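Local coordinates for uncharacterized protein (Sus scrofa, PDB 5BNF) that is the porcine form of CD38, a disulfide-bonded member of the ADP-ribosyl cyclase family, at residues K36-K39 with A40-A44. Numbering follows the deposited sequence.
Sequences KIKK and AFTDA
Lys-38 O is gripped by two donors from the same residue, one turn further along helix 34-45. Thr-42 N lies 3.1 Å from Lys-38 O, with an N-H...O angle of 166°, and this is the regular i to i+4 bond of the helix. Thr-42 OG1 adds a second bond to Lys-38 O at 3.0 Å, and because the carbonyl is the acceptor, the hydroxyl must give its proton. The two donors sit on opposite faces of the carbonyl plane, each somewhat tilted out of it, so they share the oxygen without competing for one position. A first torsion of -57° makes this possible: it sets OG1 beside the threonine's own N, facing back down the helix.

The same spacing recurs in the backbone, where Phe-41 N meets Ile-37 O at 2.9 Å and Ala-40 N meets Lys-36 O at 3.1 Å. On the solvent side, Lys-39 and Asp-43 form an i to i+4 salt bridge. The lysine chain bends at its second torsion (chi2 65°) and then runs extended, so its last carbons pass across the carboxylate at a slant; Lys-39 NZ stands 3.5 Å from Asp-43 OD1. The carboxylate is crowded against Lys-39 O in the model, so fine detail there is doubtful.

The inner face is apolar: Ile-37 and Ala-40 pack on helix 59-64, while the ring of Phe-41 has Trp-111 and Phe-10 edge-to-face and also meets Phe-139. Such an amphipathic helix joins the hydrophobic interior of this predominantly helical part of the fold to its surface. The chemistry implies that Thr-42 spends its hydroxyl proton on the backbone of its own helix, whereas the long Lys-39 to Asp-43 pair probably contributes only modest, solvent-screened attraction.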
ATOM      1  N   LYS A  36       0.443 -14.994  16.215  1.00 60.89           N
ATOM      2  CA  LYS A  36      -0.274 -13.897  16.853  1.00 57.38           C
ATOM      3  C   LYS A  36      -0.834 -12.989  15.767  1.00 59.59           C
ATOM      4  O   LYS A  36      -1.984 -12.557  15.834  1.00 54.87           O
ATOM      5  CB  LYS A  36       0.681 -13.098  17.738  1.00 56.16           C
ATOM      6  CG  LYS A  36       0.204 -12.886  19.160  1.00 54.19           C
ATOM      7  CD  LYS A  36       1.318 -13.201  20.149  1.00 64.07           C
ATOM      8  CE  LYS A  36       2.558 -12.352  19.897  1.00 74.10           C
ATOM      9  NZ  LYS A  36       3.691 -12.756  20.778  1.00 75.86           N
ATOM     10  N   ILE A  37       0.001 -12.703  14.771  1.00 60.35           N
ATOM     11  CA  ILE A  37      -0.385 -11.848  13.657  1.00 53.83           C
ATOM     12  C   ILE A  37      -1.565 -12.460  12.906  1.00 54.07           C
ATOM     13  O   ILE A  37      -2.596 -11.812  12.728  1.00 58.56           O
ATOM     14  CB  ILE A  37       0.794 -11.649  12.665  1.00 50.73           C
ATOM     15  CG1 ILE A  37       1.958 -10.934  13.356  1.00 52.47           C
ATOM     16  CG2 ILE A  37       0.340 -10.829  11.470  1.00 42.48           C
ATOM     17  CD1 ILE A  37       1.685  -9.482  13.711  1.00 44.89           C
ATOM     18  N   LYS A  38      -1.406 -13.708  12.477  1.00 48.60           N
ATOM     19  CA  LYS A  38      -2.444 -14.425  11.740  1.00 49.78           C
ATOM     20  C   LYS A  38      -3.782 -14.388  12.462  1.00 55.84           C
ATOM     21  O   LYS A  38      -4.836 -14.259  11.835  1.00 61.25           O
ATOM     22  CB  LYS A  38      -2.020 -15.876  11.526  1.00 28.63           C
ATOM     23  CG  LYS A  38      -3.167 -16.809  11.183  1.00 40.42           C
ATOM     24  CD  LYS A  38      -2.752 -18.267  11.318  1.00 36.53           C
ATOM     25  CE  LYS A  38      -3.953 -19.157  11.594  1.00 49.10           C
ATOM     26  NZ  LYS A  38      -3.557 -20.571  11.862  1.00 45.99           N
ATOM     27  N   LYS A  39      -3.733 -14.511  13.782  1.00 53.44           N
ATOM     28  CA  LYS A  39      -4.938 -14.490  14.596  1.00 56.34           C
ATOM     29  C   LYS A  39      -5.613 -13.131  14.480  1.00 55.46           C
ATOM     30  O   LYS A  39      -6.823 -13.041  14.300  1.00 62.62           O
ATOM     31  CB  LYS A  39      -4.589 -14.765  16.060  1.00 59.96           C
ATOM     32  CG  LYS A  39      -5.794 -14.814  16.982  1.00 59.63           C
ATOM     33  CD  LYS A  39      -6.694 -15.989  16.642  1.00 57.24           C
ATOM     34  CE  LYS A  39      -7.909 -16.018  17.548  1.00 63.99           C
ATOM     35  NZ  LYS A  39      -8.852 -17.096  17.138  1.00 77.57           N
ATOM     36  N   ALA A  40      -4.817 -12.075  14.586  1.00 48.95           N
ATOM     37  CA  ALA A  40      -5.325 -10.713  14.496  1.00 46.97           C
ATOM     38  C   ALA A  40      -5.928 -10.405  13.124  1.00 39.13           C
ATOM     39  O   ALA A  40      -7.001  -9.803  13.019  1.00 32.09           O
ATOM     40  CB  ALA A  40      -4.213  -9.746  14.792  1.00 32.49           C
ATOM     41  N   PHE A  41      -5.222 -10.809  12.079  1.00 32.23           N
ATOM     42  CA  PHE A  41      -5.678 -10.590  10.720  1.00 42.09           C
ATOM     43  C   PHE A  41      -7.073 -11.194  10.616  1.00 42.77           C
ATOM     44  O   PHE A  41      -8.051 -10.496  10.351  1.00 43.78           O
ATOM     45  CB  PHE A  41      -4.740 -11.297   9.737  1.00 39.81           C
ATOM     46  CG  PHE A  41      -4.647 -10.636   8.387  1.00 44.02           C
ATOM     47  CD1 PHE A  41      -5.744  -9.982   7.829  1.00 51.85           C
ATOM     48  CD2 PHE A  41      -3.463 -10.691   7.662  1.00 32.66           C
ATOM     49  CE1 PHE A  41      -5.659  -9.391   6.566  1.00 45.07           C
ATOM     50  CE2 PHE A  41      -3.365 -10.106   6.400  1.00 55.64           C
ATOM     51  CZ  PHE A  41      -4.467  -9.454   5.851  1.00 58.60           C
ATOM     52  N   THR A  42      -7.141 -12.501  10.845  1.00 41.89           N
ATOM     53  CA  THR A  42      -8.381 -13.261  10.783  1.00 47.70           C
ATOM     54  C   THR A  42      -9.477 -12.727  11.708  1.00 49.04           C
ATOM     55  O   THR A  42     -10.628 -12.584  11.299  1.00 46.17           O
ATOM     56  CB  THR A  42      -8.117 -14.736  11.124  1.00 51.38           C
ATOM     57  OG1 THR A  42      -7.138 -15.268  10.226  1.00 57.24           O
ATOM     58  CG2 THR A  42      -9.388 -15.539  10.998  1.00 62.38           C
ATOM     59  N   ASP A  43      -9.122 -12.434  12.953  1.00 50.59           N
ATOM     60  CA  ASP A  43     -10.089 -11.921  13.918  1.00 50.49           C
ATOM     61  C   ASP A  43     -10.723 -10.621  13.472  1.00 49.19           C
ATOM     62  O   ASP A  43     -11.845 -10.298  13.861  1.00 54.41           O
ATOM     63  CB  ASP A  43      -9.417 -11.706  15.270  1.00 55.03           C
ATOM     64  CG  ASP A  43      -9.150 -13.002  15.992  1.00 69.97           C
ATOM     65  OD1 ASP A  43      -9.316 -14.068  15.359  1.00 66.43           O
ATOM     66  OD2 ASP A  43      -8.773 -12.959  17.183  1.00 77.87           O
ATOM     67  N   ALA A  44      -9.995  -9.882  12.650  1.00 45.49           N
ATOM     68  CA  ALA A  44     -10.456  -8.597  12.157  1.00 38.10           C
ATOM     69  C   ALA A  44     -11.647  -8.640  11.203  1.00 37.48           C
ATOM     70  O   ALA A  44     -12.404  -7.673  11.126  1.00 36.55           O
ATOM     71  CB  ALA A  44      -9.291  -7.871  11.484  1.00 40.75           C
TER